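Side-chain contacts in putative uncharacterized protein PH0300 (Pyrococcus horikoshii, PDB 3VRH), which catalyses the ATP-dependent 2-thiolation of 5-methyluridine 54 in the T loop of tRNAs, which stabilises them against heat in thermophiles: residues A[10-15]-A[204-209]; A[106-111]-A[140-145]; A[121-124]-A[129-132]; A[163-168]-A[233-238]. One frame throughout, in Å; residues are numbered along the deposited sequence.

Interaction 1 (A[10-15]-A[204-209])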
loop_
_atom_site.group_PDB
_atom_site.type_symbol
_atom_site.label_atom_id
_atom_site.label_comp_id
_atom_site.label_asym_id
_atom_site.label_seq_id
_atom_site.Cartn_x
_atom_site.Cartn_y
_atom_site.Cartn_z
ATOM N N ALA A 10 -6.720 20.269 29.727
ATOM C CA ALA A 10 -6.276 19.248 28.787
ATOM C C ALA A 10 -5.131 19.784 27.943
ATOM O O ALA A 10 -5.166 20.922 27.491
ATOM C CB ALA A 10 -7.432 18.812 27.906
ATOM N N TYR A 11 -4.101 18.977 27.743
ATOM C CA TYR A 11 -2.986 19.395 26.907
ATOM C C TYR A 11 -3.114 18.770 25.533
ATOM O O TYR A 11 -2.688 19.341 24.532
ATOM C CB TYR A 11 -1.675 18.969 27.545
ATOM C CG TYR A 11 -0.438 19.138 26.684
ATOM C CD1 TYR A 11 0.001 20.400 26.311
ATOM C CD2 TYR A 11 0.317 18.033 26.286
ATOM C CE1 TYR A 11 1.138 20.563 25.549
ATOM C CE2 TYR A 11 1.467 18.186 25.531
ATOM C CZ TYR A 11 1.874 19.459 25.162
ATOM O OH TYR A 11 3.018 19.651 24.402
ATOM N N ILE A 12 -3.703 17.585 25.488
ATOM C CA ILE A 12 -3.837 16.870 24.237
ATOM C C ILE A 12 -4.968 15.841 24.334
ATOM O O ILE A 12 -5.287 15.373 25.431
ATOM C CB ILE A 12 -2.502 16.191 23.883
ATOM C CG1 ILE A 12 -2.561 15.540 22.494
ATOM C CG2 ILE A 12 -2.107 15.200 24.968
ATOM C CD1 ILE A 12 -1.230 14.976 22.039
ATOM N N LYS A 13 -5.592 15.522 23.200
ATOM C CA LYS A 13 -6.560 14.424 23.134
ATOM C C LYS A 13 -5.909 13.154 22.595
ATOM O O LYS A 13 -5.326 13.156 21.523
ATOM C CB LYS A 13 -7.777 14.796 22.288
ATOM C CG LYS A 13 -8.816 13.673 22.189
ATOM C CD LYS A 13 -10.105 14.161 21.523
ATOM C CE LYS A 13 -11.217 13.116 21.591
ATOM N NZ LYS A 13 -11.085 12.039 20.557
ATOM N N ILE A 14 -5.977 12.082 23.373
ATOM C CA ILE A 14 -5.448 10.793 22.960
ATOM C C ILE A 14 -6.623 9.986 22.429
ATOM O O ILE A 14 -7.680 9.943 23.067
ATOM C CB ILE A 14 -4.803 10.042 24.150
ATOM C CG1 ILE A 14 -3.689 10.886 24.780
ATOM C CG2 ILE A 14 -4.282 8.667 23.714
ATOM C CD1 ILE A 14 -2.625 11.306 23.793
ATOM N N HIS A 15 -6.447 9.356 21.272
ATOM C CA HIS A 15 -7.546 8.662 20.601
ATOM C C HIS A 15 -7.735 7.247 21.111
ATOM O O HIS A 15 -8.867 6.787 21.281
ATOM C CB HIS A 15 -7.325 8.615 19.084
ATOM C CG HIS A 15 -6.942 9.932 18.485
ATOM N ND1 HIS A 15 -7.750 11.048 18.562
ATOM C CD2 HIS A 15 -5.840 10.311 17.792
ATOM C CE1 HIS A 15 -7.159 12.057 17.944
ATOM N NE2 HIS A 15 -6.002 11.635 17.462
ATOM N N VAL A 204 4.852 12.285 19.510
ATOM C CA VAL A 204 6.258 12.651 19.627
ATOM C C VAL A 204 6.430 14.165 19.649
ATOM O O VAL A 204 7.085 14.709 20.555
ATOM C CB VAL A 204 7.118 12.027 18.521
ATOM C CG1 VAL A 204 8.540 12.553 18.590
ATOM C CG2 VAL A 204 7.097 10.498 18.628
ATOM N N VAL A 205 5.837 14.848 18.670
ATOM C CA VAL A 205 5.836 16.309 18.683
ATOM C C VAL A 205 5.342 16.852 20.025
ATOM O O VAL A 205 6.010 17.688 20.650
ATOM C CB VAL A 205 4.990 16.915 17.537
ATOM C CG1 VAL A 205 4.797 18.428 17.759
ATOM C CG2 VAL A 205 5.659 16.654 16.194
ATOM N N ALA A 206 4.200 16.360 20.489
ATOM C CA ALA A 206 3.657 16.844 21.752
ATOM C C ALA A 206 4.583 16.570 22.953
ATOM O O ALA A 206 4.669 17.366 23.894
ATOM C CB ALA A 206 2.258 16.274 21.985
ATOM N N TYR A 207 5.288 15.449 22.918
ATOM C CA TYR A 207 6.148 15.110 24.033
ATOM C C TYR A 207 7.373 16.013 24.092
ATOM O O TYR A 207 7.694 16.547 25.149
ATOM C CB TYR A 207 6.562 13.644 23.983
ATOM C CG TYR A 207 7.298 13.212 25.226
ATOM C CD1 TYR A 207 8.681 13.288 25.298
ATOM C CD2 TYR A 207 6.607 12.754 26.337
ATOM C CE1 TYR A 207 9.367 12.901 26.450
ATOM C CE2 TYR A 207 7.274 12.363 27.488
ATOM C CZ TYR A 207 8.657 12.434 27.540
ATOM O OH TYR A 207 9.333 12.049 28.679
ATOM N N ALA A 208 8.059 16.173 22.964
ATOM C CA ALA A 208 9.208 17.069 22.871
ATOM C C ALA A 208 8.897 18.463 23.396
ATOM O O ALA A 208 9.677 19.056 24.121
ATOM C CB ALA A 208 9.686 17.170 21.444
ATOM N N LEU A 209 7.754 18.990 23.003
ATOM C CA LEU A 209 7.386 20.340 23.384
ATOM C C LEU A 209 7.088 20.376 24.871
ATOM O O LEU A 209 7.412 21.349 25.544
ATOM C CB LEU A 209 6.191 20.816 22.550
ATOM C CG LEU A 209 6.527 20.655 21.053
ATOM C CD1 LEU A 209 5.426 21.165 20.105
ATOM C CD2 LEU A 209 7.906 21.284 20.726
#
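Y11 reaches from the zinc-binding N-terminal module to A206 on helix 201-211 of the PP-loop domain. From CB the chain runs out with CG anti to the backbone N (chi1 171°), which aims the ring across the gap at the helix. Further along, CE2 passes the methyl of A206, with Y11 CE2 4.1 Å from A206 CB. At the tip, Y11 OH donates a hydrogen bond of 2.9 Å to A206 O. The oxygen lies in the plane of the ring at its edge, and the hydroxyl lies in the carbonyl plane on a lone pair, at a C=O...donor angle of 128°. Y11 OH also sits 3.9 Å from L209 CB, one helical turn on. A phenylalanine in its place has no hydroxyl and would probably leave the A206 carbonyl without this donor. I12 adds an apolar contact, its CD1 3.7 Å from A206 CB. Y11 and I12 together face L21 in a classic beta bulge of the small antiparallel hairpin. Strand 12-14 thus rests on helix 201-211, while F26 of helix 23-40 touches both I12 and A206.

Interaction 2 (A[106-111]-A[140-145])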
loop_
_atom_site.group_PDB
_atom_site.type_symbol
_atom_site.label_atom_id
_atom_site.label_comp_id
_atom_site.label_asym_id
_atom_site.label_seq_id
_atom_site.Cartn_x
_atom_site.Cartn_y
_atom_site.Cartn_z
ATOM N N HIS A 106 28.745 11.517 21.792
ATOM C CA HIS A 106 29.914 11.314 20.948
ATOM C C HIS A 106 29.619 11.919 19.594
ATOM O O HIS A 106 28.476 11.855 19.114
ATOM C CB HIS A 106 30.184 9.828 20.787
ATOM C CG HIS A 106 30.194 9.078 22.084
ATOM N ND1 HIS A 106 31.286 9.068 22.925
ATOM C CD2 HIS A 106 29.248 8.316 22.685
ATOM C CE1 HIS A 106 31.012 8.331 23.989
ATOM N NE2 HIS A 106 29.781 7.865 23.868
ATOM N N ILE A 107 30.634 12.502 18.972
ATOM C CA ILE A 107 30.434 13.090 17.661
ATOM C C ILE A 107 31.399 12.550 16.619
ATOM O O ILE A 107 32.615 12.500 16.850
ATOM C CB ILE A 107 30.549 14.622 17.705
ATOM C CG1 ILE A 107 29.620 15.187 18.780
ATOM C CG2 ILE A 107 30.237 15.217 16.314
ATOM C CD1 ILE A 107 29.913 16.622 19.163
ATOM N N VAL A 108 30.829 12.139 15.485
ATOM C CA VAL A 108 31.579 11.798 14.288
ATOM C C VAL A 108 31.257 12.784 13.170
ATOM O O VAL A 108 30.091 12.931 12.757
ATOM C CB VAL A 108 31.243 10.378 13.797
ATOM C CG1 VAL A 108 31.984 10.063 12.497
ATOM C CG2 VAL A 108 31.584 9.358 14.864
ATOM N N ARG A 109 32.287 13.457 12.675
ATOM C CA ARG A 109 32.129 14.402 11.589
ATOM C C ARG A 109 32.536 13.722 10.287
ATOM O O ARG A 109 33.701 13.421 10.068
ATOM C CB ARG A 109 32.973 15.643 11.844
ATOM C CG ARG A 109 32.684 16.311 13.171
ATOM C CD ARG A 109 32.421 17.789 12.976
ATOM N NE ARG A 109 32.081 18.483 14.217
ATOM C CZ ARG A 109 32.772 19.515 14.711
ATOM N NH1 ARG A 109 33.844 19.968 14.070
ATOM N NH2 ARG A 109 32.402 20.096 15.850
ATOM N N ILE A 110 31.558 13.461 9.431
ATOM C CA ILE A 110 31.796 12.731 8.192
ATOM C C ILE A 110 32.853 13.408 7.326
ATOM O O ILE A 110 33.727 12.741 6.778
ATOM C CB ILE A 110 30.486 12.559 7.417
ATOM C CG1 ILE A 110 29.680 11.401 8.027
ATOM C CG2 ILE A 110 30.752 12.338 5.954
ATOM C CD1 ILE A 110 28.286 11.224 7.395
ATOM N N LYS A 111 32.778 14.733 7.235
ATOM C CA LYS A 111 33.710 15.528 6.434
ATOM C C LYS A 111 35.137 15.425 6.968
ATOM O O LYS A 111 36.090 15.453 6.201
ATOM C CB LYS A 111 33.285 16.996 6.440
ATOM C CG LYS A 111 33.509 17.736 5.124
ATOM C CD LYS A 111 34.949 18.155 4.919
ATOM C CE LYS A 111 35.076 19.024 3.670
ATOM N NZ LYS A 111 33.998 20.070 3.606
ATOM N N ASN A 140 26.551 1.661 13.189
ATOM C CA ASN A 140 26.815 0.287 13.545
ATOM C C ASN A 140 28.269 0.037 13.924
ATOM O O ASN A 140 28.526 -0.610 14.915
ATOM C CB ASN A 140 26.365 -0.676 12.446
ATOM C CG ASN A 140 26.610 -2.127 12.826
ATOM O OD1 ASN A 140 25.925 -2.690 13.675
ATOM N ND2 ASN A 140 27.593 -2.728 12.201
ATOM N N LYS A 141 29.215 0.541 13.140
ATOM C CA LYS A 141 30.621 0.315 13.466
ATOM C C LYS A 141 31.048 1.026 14.753
ATOM O O LYS A 141 31.922 0.535 15.466
ATOM C CB LYS A 141 31.557 0.687 12.310
ATOM C CG LYS A 141 32.993 0.203 12.545
ATOM C CD LYS A 141 33.843 0.198 11.286
ATOM C CE LYS A 141 35.063 -0.702 11.475
ATOM N NZ LYS A 141 35.699 -0.483 12.820
ATOM N N PHE A 142 30.417 2.159 15.058
ATOM C CA PHE A 142 30.695 2.883 16.295
ATOM C C PHE A 142 30.159 2.106 17.476
ATOM O O PHE A 142 30.803 2.020 18.520
ATOM C CB PHE A 142 30.070 4.286 16.285
ATOM C CG PHE A 142 30.443 5.112 17.483
ATOM C CD1 PHE A 142 29.742 4.995 18.673
ATOM C CD2 PHE A 142 31.523 5.985 17.426
ATOM C CE1 PHE A 142 30.099 5.738 19.775
ATOM C CE2 PHE A 142 31.873 6.729 18.526
ATOM C CZ PHE A 142 31.161 6.602 19.699
ATOM N N ALA A 143 28.956 1.563 17.321
ATOM C CA ALA A 143 28.359 0.755 18.374
ATOM C C ALA A 143 29.223 -0.475 18.610
ATOM O O ALA A 143 29.432 -0.895 19.742
ATOM C CB ALA A 143 26.948 0.327 17.981
ATOM N N TYR A 144 29.721 -1.036 17.520
ATOM C CA TYR A 144 30.463 -2.286 17.570
ATOM C C TYR A 144 31.836 -2.079 18.207
ATOM O O TYR A 144 32.175 -2.744 19.188
ATOM C CB TYR A 144 30.587 -2.883 16.166
ATOM C CG TYR A 144 31.607 -3.992 16.054
ATOM C CD1 TYR A 144 31.408 -5.212 16.685
ATOM C CD2 TYR A 144 32.775 -3.818 15.307
ATOM C CE1 TYR A 144 32.349 -6.230 16.591
ATOM C CE2 TYR A 144 33.721 -4.829 15.201
ATOM C CZ TYR A 144 33.500 -6.034 15.843
ATOM O OH TYR A 144 34.438 -7.037 15.739
ATOM N N ASP A 145 32.598 -1.144 17.642
ATOM C CA ASP A 145 33.922 -0.775 18.134
ATOM C C ASP A 145 33.958 -0.446 19.611
ATOM O O ASP A 145 34.971 -0.670 20.269
ATOM C CB ASP A 145 34.450 0.442 17.377
ATOM C CG ASP A 145 34.913 0.099 15.992
ATOM O OD1 ASP A 145 34.965 -1.103 15.673
ATOM O OD2 ASP A 145 35.239 1.026 15.222
#
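H106 and F142 pack across the Rossmann-like alpha/beta fold of the PP-loop family, the first on strand 105-109 at one edge of the sheet, the second on helix 127-145. This helix belongs to the beta-alpha-beta crossover that carries the chain from strand 105-109 to strand 150-152. The two side chains meet at about a right angle, and their rings form neither a stack nor a T: the centroids are 5.3 Å apart and the planes are turned by 48°. F142 leads with its far end, F142 CZ lying 3.5 Å from H106 CB and almost as close to CG of the same residue. CE1 of the phenylalanine continues the contact to the imidazole, 4.0 Å from H106 CD2. With CG anti to its backbone N (chi1 -174°), F142 extends from the helix toward the strand. The polar side of the imidazole has other company, since H106 NE2 is hydrogen-bonded to E75 on strand 73-80. An alanine here keeps CB but would probably open a gap beside F142 CE1 and leave E75 without this partner. L77 and L51, from strands 73-80 and 49-53, also touch the buried ring, as does F298 from a loop. Two residues along strand 105-109 from H106, V108 adds a looser methyl contact, its CG2 4.2 Å from F142 CD2.

Interaction 3 (A[121-124]-A[129-132])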
loop_
_atom_site.group_PDB
_atom_site.type_symbol
_atom_site.label_atom_id
_atom_site.label_comp_id
_atom_site.label_asym_id
_atom_site.label_seq_id
_atom_site.Cartn_x
_atom_site.Cartn_y
_atom_site.Cartn_z
ATOM N N VAL A 121 30.295 14.860 -2.788
ATOM C CA VAL A 121 30.925 13.789 -3.560
ATOM C C VAL A 121 30.551 13.885 -5.049
ATOM O O VAL A 121 29.394 14.164 -5.394
ATOM C CB VAL A 121 30.551 12.406 -2.999
ATOM C CG1 VAL A 121 31.204 11.291 -3.811
ATOM C CG2 VAL A 121 30.962 12.304 -1.534
ATOM N N LYS A 122 31.534 13.668 -5.924
ATOM C CA LYS A 122 31.278 13.591 -7.363
ATOM C C LYS A 122 30.612 12.270 -7.791
ATOM O O LYS A 122 31.249 11.366 -8.358
ATOM C CB LYS A 122 32.560 13.842 -8.160
ATOM C CG LYS A 122 32.772 15.306 -8.525
ATOM C CD LYS A 122 33.997 15.484 -9.421
ATOM C CE LYS A 122 35.300 15.182 -8.669
ATOM N NZ LYS A 122 36.519 15.290 -9.535
ATOM N N THR A 123 29.321 12.172 -7.502
ATOM C CA THR A 123 28.511 11.029 -7.890
ATOM C C THR A 123 27.121 11.533 -8.220
ATOM O O THR A 123 26.725 12.604 -7.766
ATOM C CB THR A 123 28.402 10.002 -6.752
ATOM O OG1 THR A 123 27.477 8.977 -7.129
ATOM C CG2 THR A 123 27.907 10.668 -5.470
ATOM N N ARG A 124 26.374 10.779 -9.017
ATOM C CA ARG A 124 25.008 11.179 -9.312
ATOM C C ARG A 124 24.041 10.536 -8.332
ATOM O O ARG A 124 22.850 10.830 -8.349
ATOM C CB ARG A 124 24.627 10.866 -10.766
ATOM C CG ARG A 124 25.289 11.791 -11.782
ATOM C CD ARG A 124 25.065 11.285 -13.214
ATOM N NE ARG A 124 25.598 9.935 -13.356
ATOM C CZ ARG A 124 25.360 9.124 -14.378
ATOM N NH1 ARG A 124 24.583 9.514 -15.381
ATOM N NH2 ARG A 124 25.904 7.909 -14.390
ATOM N N SER A 129 20.809 9.665 -0.263
ATOM C CA SER A 129 20.891 8.213 -0.427
ATOM C C SER A 129 22.240 7.623 0.021
ATOM O O SER A 129 22.274 6.617 0.757
ATOM C CB SER A 129 20.605 7.806 -1.876
ATOM O OG SER A 129 20.945 6.445 -2.057
ATOM N N TYR A 130 23.352 8.215 -0.428
ATOM C CA TYR A 130 24.630 7.796 0.130
ATOM C C TYR A 130 24.791 8.297 1.577
ATOM O O TYR A 130 25.559 7.731 2.344
ATOM C CB TYR A 130 25.836 8.131 -0.766
ATOM C CG TYR A 130 26.197 9.594 -0.987
ATOM C CD1 TYR A 130 27.045 10.270 -0.112
ATOM C CD2 TYR A 130 25.747 10.272 -2.109
ATOM C CE1 TYR A 130 27.407 11.588 -0.342
ATOM C CE2 TYR A 130 26.094 11.579 -2.344
ATOM C CZ TYR A 130 26.923 12.240 -1.467
ATOM O OH TYR A 130 27.257 13.561 -1.725
ATOM N N CYS A 131 24.027 9.327 1.943
ATOM C CA CYS A 131 23.959 9.768 3.333
ATOM C C CYS A 131 23.455 8.647 4.220
ATOM O O CYS A 131 24.045 8.370 5.269
ATOM C CB CYS A 131 23.059 10.999 3.495
ATOM S SG CYS A 131 23.038 11.670 5.199
ATOM N N GLY A 132 22.367 8.005 3.790
ATOM C CA GLY A 132 21.758 6.896 4.512
ATOM C C GLY A 132 22.700 5.714 4.694
ATOM O O GLY A 132 22.829 5.183 5.813
HETATM O O HOH W 1 27.110 14.643 -3.869
#
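The Y130 ring is met obliquely by V121 and T123, whose CG2 methyls lie on the same side of its plane. V121 CG2 is 3.8 Å from Y130 CE1, and T123 CG2 is 3.7 Å from Y130 CE2, so the two methyls straddle the phenol end. At the ring's edge, in its plane, sits a water that donates to V121 O at 2.8 Å; its distance to the phenol oxygen is too short to be trusted. The firm partner of Y130 OH is the backbone N of G119, a hydrogen bond from the loop leading into residues 121-124. Here the loop before helix 127-145 folds back against the helix's first turns, with K122 at the centre of an inverse gamma turn and V121 and T123 both facing Y130. The next residue in the helix, C131, is one of the cysteines that bind the enzyme's [4Fe-4S] cluster, so the tyrosine lies beside the cluster-binding part of the chain. T123 OG1 stands anti to its backbone N (chi1 174°) and accepts a hydrogen bond from R125 N, which leaves the methyl branch to meet the ring. F289 of helix 285-290 brings its own ring against Y130 and also touches V121.

Interaction 4 (A[163-168]-A[233-238])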
loop_
_atom_site.group_PDB
_atom_site.type_symbol
_atom_site.label_atom_id
_atom_site.label_comp_id
_atom_site.label_asym_id
_atom_site.label_seq_id
_atom_site.Cartn_x
_atom_site.Cartn_y
_atom_site.Cartn_z
ATOM N N PHE A 163 7.051 4.137 5.590
ATOM C CA PHE A 163 8.088 3.268 5.047
ATOM C C PHE A 163 7.437 2.038 4.439
ATOM O O PHE A 163 7.785 1.641 3.331
ATOM C CB PHE A 163 9.127 2.916 6.137
ATOM C CG PHE A 163 9.759 1.531 6.003
ATOM C CD1 PHE A 163 11.032 1.378 5.452
ATOM C CD2 PHE A 163 9.108 0.391 6.489
ATOM C CE1 PHE A 163 11.621 0.103 5.351
ATOM C CE2 PHE A 163 9.676 -0.878 6.373
ATOM C CZ PHE A 163 10.934 -1.021 5.807
ATOM N N LEU A 164 6.489 1.439 5.166
ATOM C CA LEU A 164 5.736 0.298 4.638
ATOM C C LEU A 164 4.994 0.622 3.329
ATOM O O LEU A 164 5.101 -0.112 2.377
ATOM C CB LEU A 164 4.742 -0.262 5.650
ATOM C CG LEU A 164 5.313 -1.156 6.752
ATOM C CD1 LEU A 164 4.216 -1.571 7.727
ATOM C CD2 LEU A 164 5.997 -2.371 6.151
ATOM N N LEU A 165 4.248 1.717 3.303
ATOM C CA LEU A 165 3.467 2.081 2.117
ATOM C C LEU A 165 4.389 2.349 0.928
ATOM O O LEU A 165 4.152 1.886 -0.183
ATOM C CB LEU A 165 2.610 3.314 2.407
ATOM C CG LEU A 165 1.749 3.789 1.241
ATOM C CD1 LEU A 165 0.798 2.663 0.809
ATOM C CD2 LEU A 165 0.980 5.044 1.611
ATOM N N ASN A 166 5.467 3.073 1.190
ATOM C CA ASN A 166 6.448 3.377 0.165
ATOM C C ASN A 166 7.022 2.109 -0.436
ATOM O O ASN A 166 7.009 1.922 -1.655
ATOM C CB ASN A 166 7.559 4.243 0.750
ATOM C CG ASN A 166 8.637 4.555 -0.251
ATOM O OD1 ASN A 166 8.513 5.493 -1.045
ATOM N ND2 ASN A 166 9.708 3.765 -0.229
ATOM N N ASN A 167 7.499 1.217 0.417
ATOM C CA ASN A 167 8.131 0.004 -0.081
ATOM C C ASN A 167 7.169 -0.954 -0.781
ATOM O O ASN A 167 7.586 -1.740 -1.618
ATOM C CB ASN A 167 8.915 -0.701 1.025
ATOM C CG ASN A 167 10.217 0.014 1.352
ATOM O OD1 ASN A 167 11.029 0.287 0.473
ATOM N ND2 ASN A 167 10.405 0.340 2.610
ATOM N N ILE A 168 5.887 -0.868 -0.453
ATOM C CA ILE A 168 4.882 -1.688 -1.121
ATOM C C ILE A 168 4.527 -1.136 -2.499
ATOM O O ILE A 168 4.355 -1.892 -3.451
ATOM C CB ILE A 168 3.629 -1.817 -0.254
ATOM C CG1 ILE A 168 3.871 -2.859 0.823
ATOM C CG2 ILE A 168 2.426 -2.230 -1.074
ATOM C CD1 ILE A 168 3.132 -2.585 2.085
ATOM N N GLY A 233 1.328 12.043 4.375
ATOM C CA GLY A 233 0.172 12.885 4.085
ATOM C C GLY A 233 -1.012 12.071 3.605
ATOM O O GLY A 233 -2.154 12.266 4.029
ATOM N N VAL A 234 -0.722 11.145 2.704
ATOM C CA VAL A 234 -1.690 10.147 2.272
ATOM C C VAL A 234 -2.249 9.369 3.469
ATOM O O VAL A 234 -3.463 9.212 3.612
ATOM C CB VAL A 234 -1.025 9.167 1.297
ATOM C CG1 VAL A 234 -1.812 7.895 1.195
ATOM C CG2 VAL A 234 -0.860 9.811 -0.062
ATOM N N LEU A 235 -1.357 8.897 4.337
ATOM C CA LEU A 235 -1.777 8.092 5.478
ATOM C C LEU A 235 -2.570 8.920 6.482
ATOM O O LEU A 235 -3.504 8.420 7.101
ATOM C CB LEU A 235 -0.574 7.437 6.154
ATOM C CG LEU A 235 0.113 6.359 5.321
ATOM C CD1 LEU A 235 1.478 6.072 5.892
ATOM C CD2 LEU A 235 -0.722 5.106 5.325
ATOM N N ASN A 236 -2.183 10.182 6.648
ATOM C CA ASN A 236 -2.936 11.104 7.491
ATOM C C ASN A 236 -4.315 11.362 6.902
ATOM O O ASN A 236 -5.300 11.432 7.635
ATOM C CB ASN A 236 -2.188 12.428 7.687
ATOM C CG ASN A 236 -0.920 12.267 8.521
ATOM O OD1 ASN A 236 -0.700 11.230 9.146
ATOM N ND2 ASN A 236 -0.083 13.306 8.536
ATOM N N GLU A 237 -4.371 11.496 5.575
ATOM C CA GLU A 237 -5.646 11.626 4.869
ATOM C C GLU A 237 -6.545 10.440 5.188
ATOM O O GLU A 237 -7.646 10.621 5.702
ATOM C CB GLU A 237 -5.451 11.751 3.353
ATOM C CG GLU A 237 -6.750 12.089 2.597
ATOM C CD GLU A 237 -6.816 11.477 1.195
ATOM O OE1 GLU A 237 -5.756 11.409 0.527
ATOM O OE2 GLU A 237 -7.923 11.058 0.768
ATOM N N LEU A 238 -6.058 9.231 4.907
ATOM C CA LEU A 238 -6.789 7.998 5.213
ATOM C C LEU A 238 -7.184 7.848 6.687
ATOM O O LEU A 238 -8.289 7.379 6.997
ATOM C CB LEU A 238 -5.988 6.772 4.772
ATOM C CG LEU A 238 -5.819 6.635 3.269
ATOM C CD1 LEU A 238 -5.044 5.380 2.945
ATOM C CD2 LEU A 238 -7.186 6.605 2.592
#
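L165 extends its CG anti to the backbone N (chi1 180°), and a second torsion of 59° folds CD1 back and leaves CD2 extended, roughly anti to CA, toward the facing helix, where V234 and L235 receive it. L235 swings its own CG beside its backbone N (chi1 -68°), which sets the isobutyl group alongside the incoming leucine. The same methyl serves both neighbours: L165 CD2 is 4.0 Å from V234 CG1 and equally 4.0 Å from L235 CG. A little farther off, L165 CD2 passes L235 CD2 at 4.1 Å. L165 and L235 slide past one another in opposite directions, whereas L165 crosses V234 at about a right angle. This is apolar helix-helix packing between helix 157-169 of the PP-loop domain and helix 228-241, the next helix in the chain after 201-211. The pair lies at the homodimer interface: V234 packs on E237 of the second subunit, and I168 meets I168 of the second subunit, as expected near a twofold axis. The carboxylate of E237 comes close to that of E237 of the second subunit, a like-charge approach that would probably favour proton uptake by one of them. Within the chain, L235 also touches A161 and S162 on the preceding turn of helix 157-169, and M231, one turn before L235, lies against L165.

From the N terminus, residues 10-15 open the longest loop, which interaction 1 closes across 188 intervening residues at helix 201-211, tying the zinc-binding hairpin to the PP-loop domain. Inside it, interaction 2 closes the path from strand 105-109 to the later part of helix 127-145, and interaction 3, nested in turn within that loop, ties the preceding loop to the start of the same helix. Interaction 4 opens afterwards at helix 157-169 and closes beyond interaction 1 at helix 228-241, so 1 and 4 cross while 2 and 4 lie in series. Interactions 1 and 2 stand on opposite sides of the chain's centre, their own centres about 33 Å apart.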